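Local coordinates for protein laccase (Botrytis aclada, PDB 3SQR) that oxidises phenolic substrates with the reduction of dioxygen to water at its copper centres, and probably serves in lignin degradation and detoxification, at residues D301-G306 / E369-A374; T284-A289 / P297-T302; H275-I280 / T363-C368. One frame throughout, in Å; residues are numbered along the deposited sequence.

Interaction 1: D301-G306 / E369-A374. With MAN (alpha-D-mannopyranose), chain L.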
ATOM      1  N   ASP A 301     -17.589 -13.152  -5.811  1.00 29.32           N
ATOM      2  CA  ASP A 301     -18.560 -12.541  -4.898  1.00 30.43           C
ATOM      3  C   ASP A 301     -17.917 -11.766  -3.760  1.00 28.66           C
ATOM      4  O   ASP A 301     -18.565 -10.904  -3.145  1.00 27.97           O
ATOM      5  CB  ASP A 301     -19.455 -13.629  -4.264  1.00 32.56           C
ATOM      6  CG  ASP A 301     -20.413 -14.244  -5.257  1.00 36.83           C
ATOM      7  OD1 ASP A 301     -20.958 -13.509  -6.119  1.00 42.90           O
ATOM      8  OD2 ASP A 301     -20.604 -15.476  -5.150  1.00 45.86           O
ATOM      9  N   THR A 302     -16.692 -12.143  -3.435  1.00 27.62           N
ATOM     10  CA  THR A 302     -15.963 -11.485  -2.347  1.00 26.61           C
ATOM     11  C   THR A 302     -14.522 -11.344  -2.788  1.00 26.01           C
ATOM     12  O   THR A 302     -14.078 -12.037  -3.696  1.00 27.32           O
ATOM     13  CB  THR A 302     -16.050 -12.196  -1.015  1.00 26.52           C
ATOM     14  OG1 THR A 302     -15.140 -13.276  -0.987  1.00 28.10           O
ATOM     15  CG2 THR A 302     -17.464 -12.702  -0.719  1.00 27.47           C
ATOM     16  N   LEU A 303     -13.781 -10.455  -2.144  1.00 25.05           N
ATOM     17  CA  LEU A 303     -12.432 -10.125  -2.670  1.00 24.42           C
ATOM     18  C   LEU A 303     -11.505  -9.886  -1.469  1.00 23.20           C
ATOM     19  O   LEU A 303     -11.684  -8.891  -0.699  1.00 23.61           O
ATOM     20  CB  LEU A 303     -12.569  -8.886  -3.525  1.00 26.08           C
ATOM     21  CG  LEU A 303     -11.352  -8.321  -4.263  1.00 25.90           C
ATOM     22  CD1 LEU A 303     -10.579  -9.407  -4.963  1.00 25.84           C
ATOM     23  CD2 LEU A 303     -11.749  -7.214  -5.216  1.00 27.23           C
ATOM     24  N   LEU A 304     -10.563 -10.811  -1.298  1.00 22.50           N
ATOM     25  CA  LEU A 304      -9.617 -10.810  -0.215  1.00 21.79           C
ATOM     26  C   LEU A 304      -8.610  -9.709  -0.520  1.00 22.67           C
ATOM     27  O   LEU A 304      -8.102  -9.661  -1.629  1.00 22.76           O
ATOM     28  CB  LEU A 304      -8.918 -12.143  -0.068  1.00 22.35           C
ATOM     29  CG  LEU A 304      -9.812 -13.318   0.393  1.00 20.54           C
ATOM     30  CD1 LEU A 304      -9.133 -14.670   0.046  1.00 21.62           C
ATOM     31  CD2 LEU A 304     -10.055 -13.184   1.867  1.00 23.76           C
ATOM     32  N   ILE A 305      -8.353  -8.840   0.445  1.00 22.43           N
ATOM     33  CA  ILE A 305      -7.458  -7.709   0.176  1.00 21.66           C
ATOM     34  C   ILE A 305      -6.597  -7.498   1.368  1.00 20.59           C
ATOM     35  O   ILE A 305      -7.068  -7.175   2.496  1.00 22.29           O
ATOM     36  CB  ILE A 305      -8.164  -6.364  -0.144  1.00 22.23           C
ATOM     37  CG1 ILE A 305      -9.323  -6.505  -1.124  1.00 26.34           C
ATOM     38  CG2 ILE A 305      -7.111  -5.312  -0.650  1.00 21.99           C
ATOM     39  CD1 ILE A 305     -10.118  -5.212  -1.331  1.00 27.59           C
ATOM     40  N   GLY A 306      -5.315  -7.755   1.186  1.00 20.88           N
ATOM     41  CA  GLY A 306      -4.330  -7.394   2.189  1.00 21.20           C
ATOM     42  C   GLY A 306      -3.838  -5.951   2.197  1.00 21.36           C
ATOM     43  O   GLY A 306      -4.132  -5.196   1.323  1.00 22.73           O
ATOM     44  N   GLU A 369      -5.941 -14.951   3.555  1.00 27.00           N
ATOM     45  CA  GLU A 369      -5.248 -15.174   2.294  1.00 26.80           C
ATOM     46  C   GLU A 369      -5.366 -13.986   1.369  1.00 25.96           C
ATOM     47  O   GLU A 369      -6.234 -13.080   1.546  1.00 24.10           O
ATOM     48  CB  GLU A 369      -5.807 -16.420   1.597  1.00 27.99           C
ATOM     49  CG  GLU A 369      -5.667 -17.605   2.499  1.00 28.69           C
ATOM     50  CD  GLU A 369      -5.942 -18.914   1.831  1.00 35.87           C
ATOM     51  OE1 GLU A 369      -6.064 -18.986   0.591  1.00 37.32           O
ATOM     52  OE2 GLU A 369      -6.096 -19.869   2.602  1.00 39.18           O
ATOM     53  N   ASP A 370      -4.553 -14.039   0.323  1.00 24.22           N
ATOM     54  CA  ASP A 370      -4.789 -13.205  -0.820  1.00 25.33           C
ATOM     55  C   ASP A 370      -5.790 -13.936  -1.724  1.00 25.29           C
ATOM     56  O   ASP A 370      -6.131 -15.133  -1.487  1.00 26.27           O
ATOM     57  CB  ASP A 370      -3.517 -12.957  -1.639  1.00 24.19           C
ATOM     58  CG  ASP A 370      -2.504 -12.041  -0.939  1.00 22.85           C
ATOM     59  OD1 ASP A 370      -2.831 -11.388   0.068  1.00 23.79           O
ATOM     60  OD2 ASP A 370      -1.380 -11.896  -1.487  1.00 22.54           O
ATOM     61  N   GLU A 371      -6.210 -13.244  -2.781  1.00 25.48           N
ATOM     62  CA  GLU A 371      -6.951 -13.917  -3.858  1.00 25.50           C
ATOM     63  C   GLU A 371      -6.130 -15.077  -4.387  1.00 27.60           C
ATOM     64  O   GLU A 371      -4.898 -15.058  -4.365  1.00 27.10           O
ATOM     65  CB  GLU A 371      -7.360 -12.957  -4.972  1.00 26.04           C
ATOM     66  CG  GLU A 371      -8.513 -12.066  -4.619  1.00 24.24           C
ATOM     67  CD  GLU A 371      -9.782 -12.842  -4.467  1.00 23.67           C
ATOM     68  OE1 GLU A 371     -10.212 -13.417  -5.463  1.00 28.38           O
ATOM     69  OE2 GLU A 371     -10.341 -12.878  -3.354  1.00 27.18           O
ATOM     70  N   PRO A 372      -6.827 -16.115  -4.850  1.00 27.74           N
ATOM     71  CA  PRO A 372      -6.007 -17.277  -5.213  1.00 28.48           C
ATOM     72  C   PRO A 372      -5.071 -16.967  -6.392  1.00 27.24           C
ATOM     73  O   PRO A 372      -5.485 -16.315  -7.335  1.00 27.50           O
ATOM     74  CB  PRO A 372      -7.056 -18.323  -5.618  1.00 28.94           C
ATOM     75  CG  PRO A 372      -8.356 -17.850  -5.156  1.00 30.14           C
ATOM     76  CD  PRO A 372      -8.271 -16.351  -4.999  1.00 29.03           C
ATOM     77  N   VAL A 373      -3.852 -17.497  -6.376  1.00 28.04           N
ATOM     78  CA  VAL A 373      -2.936 -17.231  -7.487  1.00 27.78           C
ATOM     79  C   VAL A 373      -3.519 -17.552  -8.832  1.00 28.19           C
ATOM     80  O   VAL A 373      -3.310 -16.805  -9.811  1.00 26.15           O
ATOM     81  CB  VAL A 373      -1.562 -17.897  -7.300  1.00 29.39           C
ATOM     82  CG1 VAL A 373      -0.797 -17.219  -6.134  1.00 28.00           C
ATOM     83  CG2 VAL A 373      -1.693 -19.409  -7.059  1.00 31.09           C
ATOM     84  N   ALA A 374      -4.306 -18.636  -8.909  1.00 27.40           N
ATOM     85  CA  ALA A 374      -4.877 -18.997 -10.234  1.00 28.88           C
ATOM     86  C   ALA A 374      -5.824 -17.993 -10.852  1.00 28.58           C
ATOM     87  O   ALA A 374      -6.036 -18.003 -12.060  1.00 30.38           O
ATOM     88  CB  ALA A 374      -5.535 -20.386 -10.177  1.00 28.95           C
TER
HETATM   89  C1  MAN L 561     -10.061 -16.988  -9.633  1.00 29.50           C
HETATM   90  C2  MAN L 561     -11.159 -17.495  -8.707  1.00 32.35           C
HETATM   91  C3  MAN L 561     -10.804 -18.847  -8.105  1.00 33.78           C
HETATM   92  C4  MAN L 561     -10.456 -19.830  -9.225  1.00 34.05           C
HETATM   93  C5  MAN L 561      -9.335 -19.232 -10.085  1.00 30.73           C
HETATM   94  C6  MAN L 561      -9.012 -20.152 -11.270  1.00 32.52           C
HETATM   95  O2  MAN L 561     -12.370 -17.534  -9.452  1.00 33.70           O
HETATM   96  O3  MAN L 561     -11.865 -19.273  -7.246  1.00 34.49           O
HETATM   97  O4  MAN L 561      -9.988 -21.017  -8.656  1.00 31.65           O
HETATM   98  O5  MAN L 561      -9.723 -17.965 -10.609  1.00 29.87           O
HETATM   99  O6  MAN L 561     -10.196 -20.239 -12.074  1.00 34.10           O
HETATM  100  O   HOH W   1      -5.566 -10.355  -2.275  1.00 23.64           O
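Leu304 lays its side chain over the backbone of Glu369 and Asp370: CB lies 3.3 Å from Glu369 O, while the CD1 branch reaches on to Asp370 O at 3.4 Å. CD1 also meets CB of Glu369. Leucine suits this buried place, where it packs against backbone carbonyls. The same loop supplies the carboxylate of Glu371. Its chain bends at chi2 (-68°), bringing OE2 to the amide of Leu304, and the bond from Leu304 N to Glu371 OE2 is 2.9 Å long and almost straight (175°). OE2 is met on its anti side, 26° out of the carboxylate plane. Strand 303-305 is an outermost strand of its five-stranded sheet in the second cupredoxin-like domain, pairing with strand 276-280, so the outward amide of Leu304 is taken by a side chain instead of a further strand. The outward carbonyl is served by a water, which donates to Leu304 O and accepts from Glu371 N. Leu303 crosses Glu371 at about a right angle, its CD1 lying 3.4 Å from Glu371 CG. The buried carboxylate has other partners: Tyr298 OH bonds to OE1, and Arg365 forms a salt bridge with OE2. Asp370 OD2 accepts hydrogen bonds from Ala503 N and Gln477 NE2.

Interaction 2: T284-A289 / P297-T302. With MAN (alpha-D-mannopyranose), chain L.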
ATOM      1  N   THR A 284     -21.895  -8.971  -8.157  1.00 30.06           N
ATOM      2  CA  THR A 284     -20.730  -9.680  -8.589  1.00 29.67           C
ATOM      3  C   THR A 284     -19.654  -8.630  -8.883  1.00 27.06           C
ATOM      4  O   THR A 284     -19.883  -7.549  -9.441  1.00 28.39           O
ATOM      5  CB  THR A 284     -21.022 -10.481  -9.860  1.00 29.89           C
ATOM      6  OG1 THR A 284     -22.027 -11.474  -9.534  1.00 34.39           O
ATOM      7  CG2 THR A 284     -19.796 -11.209 -10.317  1.00 34.09           C
ATOM      8  N   LEU A 285     -18.487  -8.967  -8.435  1.00 26.56           N
ATOM      9  CA  LEU A 285     -17.333  -8.144  -8.739  1.00 26.60           C
ATOM     10  C   LEU A 285     -16.595  -8.749  -9.908  1.00 26.44           C
ATOM     11  O   LEU A 285     -16.222  -9.909  -9.833  1.00 28.24           O
ATOM     12  CB  LEU A 285     -16.421  -8.088  -7.524  1.00 26.06           C
ATOM     13  CG  LEU A 285     -17.012  -7.762  -6.151  1.00 24.48           C
ATOM     14  CD1 LEU A 285     -15.873  -7.836  -5.100  1.00 25.65           C
ATOM     15  CD2 LEU A 285     -17.693  -6.400  -6.055  1.00 27.27           C
ATOM     16  N   THR A 286     -16.344  -7.977 -10.945  1.00 26.45           N
ATOM     17  CA  THR A 286     -15.443  -8.386 -12.004  1.00 26.73           C
ATOM     18  C   THR A 286     -14.079  -7.717 -11.746  1.00 26.23           C
ATOM     19  O   THR A 286     -13.935  -6.523 -11.895  1.00 25.25           O
ATOM     20  CB  THR A 286     -15.935  -8.009 -13.336  1.00 28.57           C
ATOM     21  OG1 THR A 286     -17.164  -8.719 -13.581  1.00 30.69           O
ATOM     22  CG2 THR A 286     -14.941  -8.436 -14.405  1.00 25.93           C
ATOM     23  N   VAL A 287     -13.139  -8.532 -11.345  1.00 25.02           N
ATOM     24  CA  VAL A 287     -11.822  -8.056 -10.948  1.00 24.88           C
ATOM     25  C   VAL A 287     -10.992  -7.809 -12.223  1.00 25.75           C
ATOM     26  O   VAL A 287     -10.786  -8.726 -13.032  1.00 26.99           O
ATOM     27  CB  VAL A 287     -11.154  -9.017 -10.038  1.00 25.13           C
ATOM     28  CG1 VAL A 287      -9.850  -8.314  -9.371  1.00 21.28           C
ATOM     29  CG2 VAL A 287     -12.036  -9.552  -8.921  1.00 24.36           C
ATOM     30  N   ILE A 288     -10.528  -6.583 -12.393  1.00 24.40           N
ATOM     31  CA  ILE A 288      -9.808  -6.189 -13.599  1.00 22.90           C
ATOM     32  C   ILE A 288      -8.378  -5.730 -13.418  1.00 22.77           C
ATOM     33  O   ILE A 288      -7.692  -5.520 -14.393  1.00 23.30           O
ATOM     34  CB  ILE A 288     -10.569  -5.168 -14.435  1.00 23.23           C
ATOM     35  CG1 ILE A 288     -10.862  -3.846 -13.722  1.00 20.34           C
ATOM     36  CG2 ILE A 288     -11.960  -5.784 -14.900  1.00 24.35           C
ATOM     37  CD1 ILE A 288     -10.961  -2.706 -14.680  1.00 22.66           C
ATOM     38  N   ALA A 289      -7.927  -5.554 -12.173  1.00 21.93           N
ATOM     39  CA  ALA A 289      -6.532  -5.236 -11.947  1.00 22.54           C
ATOM     40  C   ALA A 289      -6.234  -5.587 -10.557  1.00 22.19           C
ATOM     41  O   ALA A 289      -7.102  -5.556  -9.675  1.00 22.18           O
ATOM     42  CB  ALA A 289      -6.235  -3.741 -12.177  1.00 22.27           C
ATOM     43  N   PRO A 297      -9.947 -10.396 -16.707  1.00 26.68           N
ATOM     44  CA  PRO A 297     -11.053 -10.298 -15.752  1.00 27.60           C
ATOM     45  C   PRO A 297     -11.565 -11.649 -15.235  1.00 28.84           C
ATOM     46  O   PRO A 297     -11.633 -12.625 -15.993  1.00 29.04           O
ATOM     47  CB  PRO A 297     -12.134  -9.588 -16.549  1.00 27.49           C
ATOM     48  CG  PRO A 297     -11.374  -8.795 -17.608  1.00 28.20           C
ATOM     49  CD  PRO A 297     -10.215  -9.647 -17.950  1.00 26.82           C
ATOM     50  N   TYR A 298     -11.904 -11.706 -13.950  1.00 27.63           N
ATOM     51  CA  TYR A 298     -12.570 -12.821 -13.347  1.00 27.96           C
ATOM     52  C   TYR A 298     -13.633 -12.304 -12.395  1.00 29.59           C
ATOM     53  O   TYR A 298     -13.602 -11.147 -11.922  1.00 28.50           O
ATOM     54  CB  TYR A 298     -11.617 -13.788 -12.673  1.00 28.05           C
ATOM     55  CG  TYR A 298     -11.098 -13.342 -11.304  1.00 26.26           C
ATOM     56  CD1 TYR A 298     -10.010 -12.506 -11.211  1.00 26.18           C
ATOM     57  CD2 TYR A 298     -11.701 -13.776 -10.143  1.00 27.65           C
ATOM     58  CE1 TYR A 298      -9.519 -12.126  -9.982  1.00 24.54           C
ATOM     59  CE2 TYR A 298     -11.214 -13.399  -8.888  1.00 25.81           C
ATOM     60  CZ  TYR A 298     -10.081 -12.576  -8.850  1.00 23.55           C
ATOM     61  OH  TYR A 298      -9.549 -12.173  -7.664  1.00 24.99           O
ATOM     62  N   THR A 299     -14.643 -13.135 -12.179  1.00 30.15           N
ATOM     63  CA  THR A 299     -15.742 -12.729 -11.321  1.00 30.83           C
ATOM     64  C   THR A 299     -15.636 -13.418  -9.979  1.00 30.31           C
ATOM     65  O   THR A 299     -15.181 -14.561  -9.838  1.00 28.45           O
ATOM     66  CB  THR A 299     -17.109 -13.012 -11.984  1.00 31.88           C
ATOM     67  OG1 THR A 299     -17.151 -14.377 -12.389  1.00 35.03           O
ATOM     68  CG2 THR A 299     -17.320 -12.126 -13.165  1.00 31.00           C
ATOM     69  N   THR A 300     -16.025 -12.683  -8.953  1.00 28.85           N
ATOM     70  CA  THR A 300     -15.972 -13.174  -7.618  1.00 29.47           C
ATOM     71  C   THR A 300     -17.065 -12.475  -6.822  1.00 28.06           C
ATOM     72  O   THR A 300     -17.422 -11.343  -7.130  1.00 28.24           O
ATOM     73  CB  THR A 300     -14.556 -12.953  -6.977  1.00 29.05           C
ATOM     74  OG1 THR A 300     -14.523 -13.659  -5.756  1.00 30.27           O
ATOM     75  CG2 THR A 300     -14.272 -11.399  -6.766  1.00 27.48           C
ATOM     76  N   ASP A 301     -17.589 -13.152  -5.811  1.00 29.32           N
ATOM     77  CA  ASP A 301     -18.560 -12.541  -4.898  1.00 30.43           C
ATOM     78  C   ASP A 301     -17.917 -11.766  -3.760  1.00 28.66           C
ATOM     79  O   ASP A 301     -18.565 -10.904  -3.145  1.00 27.97           O
ATOM     80  CB  ASP A 301     -19.455 -13.629  -4.264  1.00 32.56           C
ATOM     81  CG  ASP A 301     -20.413 -14.244  -5.257  1.00 36.83           C
ATOM     82  OD1 ASP A 301     -20.958 -13.509  -6.119  1.00 42.90           O
ATOM     83  OD2 ASP A 301     -20.604 -15.476  -5.150  1.00 45.86           O
ATOM     84  N   THR A 302     -16.692 -12.143  -3.435  1.00 27.62           N
ATOM     85  CA  THR A 302     -15.963 -11.485  -2.347  1.00 26.61           C
ATOM     86  C   THR A 302     -14.522 -11.344  -2.788  1.00 26.01           C
ATOM     87  O   THR A 302     -14.078 -12.037  -3.696  1.00 27.32           O
ATOM     88  CB  THR A 302     -16.050 -12.196  -1.015  1.00 26.52           C
ATOM     89  OG1 THR A 302     -15.140 -13.276  -0.987  1.00 28.10           O
ATOM     90  CG2 THR A 302     -17.464 -12.702  -0.719  1.00 27.47           C
TER
HETATM   91  C1  MAN L 561     -10.061 -16.988  -9.633  1.00 29.50           C
HETATM   92  C2  MAN L 561     -11.159 -17.495  -8.707  1.00 32.35           C
HETATM   93  C3  MAN L 561     -10.804 -18.847  -8.105  1.00 33.78           C
HETATM   94  C4  MAN L 561     -10.456 -19.830  -9.225  1.00 34.05           C
HETATM   95  C5  MAN L 561      -9.335 -19.232 -10.085  1.00 30.73           C
HETATM   96  C6  MAN L 561      -9.012 -20.152 -11.270  1.00 32.52           C
HETATM   97  O2  MAN L 561     -12.370 -17.534  -9.452  1.00 33.70           O
HETATM   98  O3  MAN L 561     -11.865 -19.273  -7.246  1.00 34.49           O
HETATM   99  O4  MAN L 561      -9.988 -21.017  -8.656  1.00 31.65           O
HETATM  100  O5  MAN L 561      -9.723 -17.965 -10.609  1.00 29.87           O
HETATM  101  O6  MAN L 561     -10.196 -20.239 -12.074  1.00 34.10           O
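A beta hairpin of strands 285-290 and 293-300 joins these segments, at the edge of a six-stranded sheet in a cupredoxin-like domain. Leu285 with Thr300 and Val287 with Tyr298 are hydrogen-bonded antiparallel pairs; Leu285 N to Thr300 O and Thr300 N to Leu285 O both measure 2.9 Å, whereas Tyr298 N to Val287 O is weak at 3.3 Å. Between them Thr286 and Thr299 form a non-hydrogen-bonded pair, lying side by side with Thr286 OG1 3.4 Å from Thr299 CG2; beta-branched threonine suits an extended strand on this more exposed face. On the other face Val287 slides under the ring of Tyr298. Its CG2 makes a CH-pi contact 3.9 Å from the ring centroid, 22° off the normal, and also touches Thr300 CG2 at 3.6 Å. The tyrosine ring is tucked over its own backbone (chi1 78°) and so lies on the valine. A mannose attached to the protein comes obliquely to the ring, C1 lying 3.6 Å from Tyr298 CD2. Strand 310-316 flanks strand 285-290, where Ile288 and Ala289 both face Asp312 in a classic beta bulge, and Leu285 packs on Leu303 of strand 303-305 and Phe278 of strand 276-280.

Interaction 3: H275-I280 / T363-C368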
ATOM      1  N   HIS A 275      -7.459  -6.816   7.615  1.00 22.22           N
ATOM      2  CA  HIS A 275      -7.633  -7.646   6.430  1.00 22.09           C
ATOM      3  C   HIS A 275      -9.086  -7.568   6.066  1.00 23.10           C
ATOM      4  O   HIS A 275      -9.962  -7.636   6.955  1.00 22.80           O
ATOM      5  CB  HIS A 275      -7.264  -9.114   6.666  1.00 22.86           C
ATOM      6  CG  HIS A 275      -7.090  -9.891   5.409  1.00 24.26           C
ATOM      7  ND1 HIS A 275      -8.151 -10.423   4.708  1.00 24.61           N
ATOM      8  CD2 HIS A 275      -5.976 -10.179   4.691  1.00 22.91           C
ATOM      9  CE1 HIS A 275      -7.688 -11.016   3.611  1.00 24.22           C
ATOM     10  NE2 HIS A 275      -6.376 -10.921   3.602  1.00 23.86           N
ATOM     11  N   PHE A 276      -9.326  -7.465   4.786  1.00 22.46           N
ATOM     12  CA  PHE A 276     -10.685  -7.318   4.276  1.00 22.99           C
ATOM     13  C   PHE A 276     -10.996  -8.389   3.271  1.00 24.24           C
ATOM     14  O   PHE A 276     -10.141  -8.932   2.611  1.00 23.24           O
ATOM     15  CB  PHE A 276     -10.990  -5.897   3.720  1.00 22.85           C
ATOM     16  CG  PHE A 276     -10.889  -4.814   4.754  1.00 22.67           C
ATOM     17  CD1 PHE A 276     -11.913  -4.580   5.656  1.00 24.26           C
ATOM     18  CD2 PHE A 276      -9.736  -4.057   4.849  1.00 24.08           C
ATOM     19  CE1 PHE A 276     -11.826  -3.615   6.606  1.00 23.52           C
ATOM     20  CE2 PHE A 276      -9.628  -3.084   5.798  1.00 22.83           C
ATOM     21  CZ  PHE A 276     -10.688  -2.875   6.711  1.00 24.29           C
ATOM     22  N   GLU A 277     -12.286  -8.670   3.152  1.00 24.45           N
ATOM     23  CA  GLU A 277     -12.828  -9.545   2.129  1.00 23.98           C
ATOM     24  C   GLU A 277     -14.062  -8.868   1.540  1.00 25.19           C
ATOM     25  O   GLU A 277     -15.232  -9.188   1.835  1.00 25.37           O
ATOM     26  CB  GLU A 277     -13.103 -10.961   2.685  1.00 24.55           C
ATOM     27  CG  GLU A 277     -13.344 -11.942   1.549  1.00 21.90           C
ATOM     28  CD  GLU A 277     -13.703 -13.344   2.007  1.00 21.88           C
ATOM     29  OE1 GLU A 277     -13.339 -13.651   3.163  1.00 27.75           O
ATOM     30  OE2 GLU A 277     -14.353 -14.097   1.153  1.00 27.24           O
ATOM     31  N   PHE A 278     -13.801  -7.869   0.711  1.00 24.46           N
ATOM     32  CA  PHE A 278     -14.788  -6.948   0.282  1.00 23.91           C
ATOM     33  C   PHE A 278     -15.895  -7.639  -0.520  1.00 25.27           C
ATOM     34  O   PHE A 278     -15.599  -8.477  -1.394  1.00 24.49           O
ATOM     35  CB  PHE A 278     -14.102  -5.858  -0.584  1.00 23.44           C
ATOM     36  CG  PHE A 278     -15.012  -4.812  -1.066  1.00 23.34           C
ATOM     37  CD1 PHE A 278     -15.326  -3.711  -0.303  1.00 21.88           C
ATOM     38  CD2 PHE A 278     -15.597  -4.914  -2.329  1.00 25.25           C
ATOM     39  CE1 PHE A 278     -16.187  -2.746  -0.778  1.00 22.92           C
ATOM     40  CE2 PHE A 278     -16.446  -3.893  -2.829  1.00 26.14           C
ATOM     41  CZ  PHE A 278     -16.747  -2.839  -2.039  1.00 22.76           C
ATOM     42  N   ALA A 279     -17.130  -7.190  -0.286  1.00 24.49           N
ATOM     43  CA  ALA A 279     -18.290  -7.795  -0.983  1.00 24.88           C
ATOM     44  C   ALA A 279     -19.369  -6.748  -1.018  1.00 24.81           C
ATOM     45  O   ALA A 279     -19.401  -5.856  -0.159  1.00 25.72           O
ATOM     46  CB  ALA A 279     -18.739  -9.077  -0.244  1.00 25.12           C
ATOM     47  N   ILE A 280     -20.224  -6.833  -2.027  1.00 25.90           N
ATOM     48  CA  ILE A 280     -21.418  -5.988  -2.127  1.00 26.62           C
ATOM     49  C   ILE A 280     -22.547  -7.005  -2.270  1.00 26.97           C
ATOM     50  O   ILE A 280     -22.558  -7.768  -3.222  1.00 26.92           O
ATOM     51  CB  ILE A 280     -21.389  -5.059  -3.328  1.00 26.36           C
ATOM     52  CG1 ILE A 280     -20.147  -4.152  -3.272  1.00 26.66           C
ATOM     53  CG2 ILE A 280     -22.692  -4.229  -3.429  1.00 27.98           C
ATOM     54  CD1 ILE A 280     -19.993  -3.276  -4.535  1.00 27.66           C
ATOM     55  N   THR A 363     -21.551 -15.697   2.271  1.00 35.71           N
ATOM     56  CA  THR A 363     -20.725 -16.225   3.309  1.00 35.61           C
ATOM     57  C   THR A 363     -19.264 -15.990   2.876  1.00 34.52           C
ATOM     58  O   THR A 363     -18.849 -16.489   1.834  1.00 32.13           O
ATOM     59  CB  THR A 363     -20.919 -17.741   3.491  1.00 37.41           C
ATOM     60  OG1 THR A 363     -22.284 -18.001   3.892  1.00 38.68           O
ATOM     61  CG2 THR A 363     -19.905 -18.324   4.500  1.00 35.01           C
ATOM     62  N   PRO A 364     -18.522 -15.260   3.685  1.00 33.78           N
ATOM     63  CA  PRO A 364     -17.102 -15.021   3.319  1.00 33.85           C
ATOM     64  C   PRO A 364     -16.218 -16.247   3.499  1.00 32.52           C
ATOM     65  O   PRO A 364     -16.500 -17.142   4.307  1.00 33.86           O
ATOM     66  CB  PRO A 364     -16.653 -13.908   4.253  1.00 33.98           C
ATOM     67  CG  PRO A 364     -17.802 -13.589   5.154  1.00 36.13           C
ATOM     68  CD  PRO A 364     -18.914 -14.558   4.920  1.00 34.63           C
ATOM     69  N   ARG A 365     -15.160 -16.317   2.708  1.00 30.23           N
ATOM     70  CA  ARG A 365     -14.156 -17.333   2.940  1.00 29.32           C
ATOM     71  C   ARG A 365     -13.596 -17.241   4.358  1.00 29.28           C
ATOM     72  O   ARG A 365     -13.357 -18.260   4.979  1.00 29.13           O
ATOM     73  CB  ARG A 365     -13.053 -17.236   1.886  1.00 28.82           C
ATOM     74  CG  ARG A 365     -13.458 -17.740   0.572  1.00 30.29           C
ATOM     75  CD  ARG A 365     -12.517 -17.285  -0.539  1.00 30.06           C
ATOM     76  NE  ARG A 365     -12.799 -15.894  -0.868  1.00 28.74           N
ATOM     77  CZ  ARG A 365     -12.217 -15.267  -1.882  1.00 28.96           C
ATOM     78  NH1 ARG A 365     -11.299 -15.895  -2.599  1.00 25.41           N
ATOM     79  NH2 ARG A 365     -12.558 -14.040  -2.184  1.00 27.38           N
ATOM     80  N   GLY A 366     -13.413 -16.012   4.872  1.00 28.95           N
ATOM     81  CA  GLY A 366     -13.061 -15.745   6.245  1.00 28.72           C
ATOM     82  C   GLY A 366     -11.607 -16.018   6.561  1.00 29.85           C
ATOM     83  O   GLY A 366     -11.209 -16.105   7.726  1.00 31.18           O
ATOM     84  N   THR A 367     -10.787 -16.097   5.508  1.00 28.61           N
ATOM     85  CA  THR A 367      -9.363 -16.283   5.681  1.00 27.20           C
ATOM     86  C   THR A 367      -8.575 -14.987   5.602  1.00 26.59           C
ATOM     87  O   THR A 367      -9.127 -13.912   5.339  1.00 26.33           O
ATOM     88  CB  THR A 367      -8.832 -17.200   4.556  1.00 28.66           C
ATOM     89  OG1 THR A 367      -8.918 -16.475   3.318  1.00 26.37           O
ATOM     90  CG2 THR A 367      -9.689 -18.515   4.439  1.00 27.55           C
ATOM     91  N   CYS A 368      -7.277 -15.114   5.828  1.00 26.59           N
ATOM     92  CA  CYS A 368      -6.322 -13.977   5.717  1.00 26.01           C
ATOM     93  C   CYS A 368      -5.494 -14.098   4.457  1.00 25.39           C
ATOM     94  O   CYS A 368      -4.490 -13.430   4.318  1.00 27.16           O
ATOM     95  CB  CYS A 368      -5.441 -13.871   6.944  1.00 23.27           C
ATOM     96  SG  CYS A 368      -6.392 -13.993   8.466  1.00 26.11           S
TER
HETATM   97  O   HOH W   2      -3.713 -11.507   2.669  1.00 26.05           O
HETATM   98  O   HOH W   3     -11.594 -12.967   5.239  1.00 34.44           O
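Glu277 reaches from strand 276-280 into the loop 363-368, its CB directed toward that loop. With CG anti to the backbone N (chi1 -166°) and the chain extended beyond it, the carboxylate is delivered to the loop at Pro364-Gly366. CD passes 3.8 Å from Pro364 CB. OE1 takes the amide of Gly366 at 2.9 Å on its syn lone pair, and OE2 uses its own syn lone pair for Arg365 N at 2.8 Å, so one carboxylate grips two successive backbone amides. The positive phi of Gly366 is easily adopted without a side chain. This clamp fastens the loop that follows strand 344-348 to the sheet of the second cupredoxin-like domain. Arg365 adds a salt bridge: NE meets OE2 at 3.1 Å from above the carboxylate plane, the two flat groups being 74° apart. A water donates to both Glu277 OE1 and Thr367 O. Together with Arg365 N, Arg365 NE and Gly366 N, it would be expected to favour the charged carboxylate. Farther along the loop, Cys368 lies over a face of the His275 ring, its CA 3.8 Å from the ring centroid and nearly on the normal. Cys368 is tied by a disulfide to Cys334, and a second water bridges His275 NE2 and Cys368 O.

In the fold
All three contacts lie on the same side of the chain's centre, in the second cupredoxin-like domain and the loop leading toward the third. Centres of interactions 1 and 3 are about 8 Å apart, of 1 and 2 about 10 Å, and of 2 and 3 about 13 Å. Along the chain 275-280 comes first, then the hairpin, strand 303-305, and last 363-368 and 369-374. Interaction 2 is therefore nested inside the loop closed by interaction 3, while the segments of interactions 1 and 3 alternate. Interactions 1 and 2 share Asp301 and Thr302. The long loop between strands 344-348 and 387-398 is thus pinned to neighbouring strands 276-280 and 303-305 of the second domain.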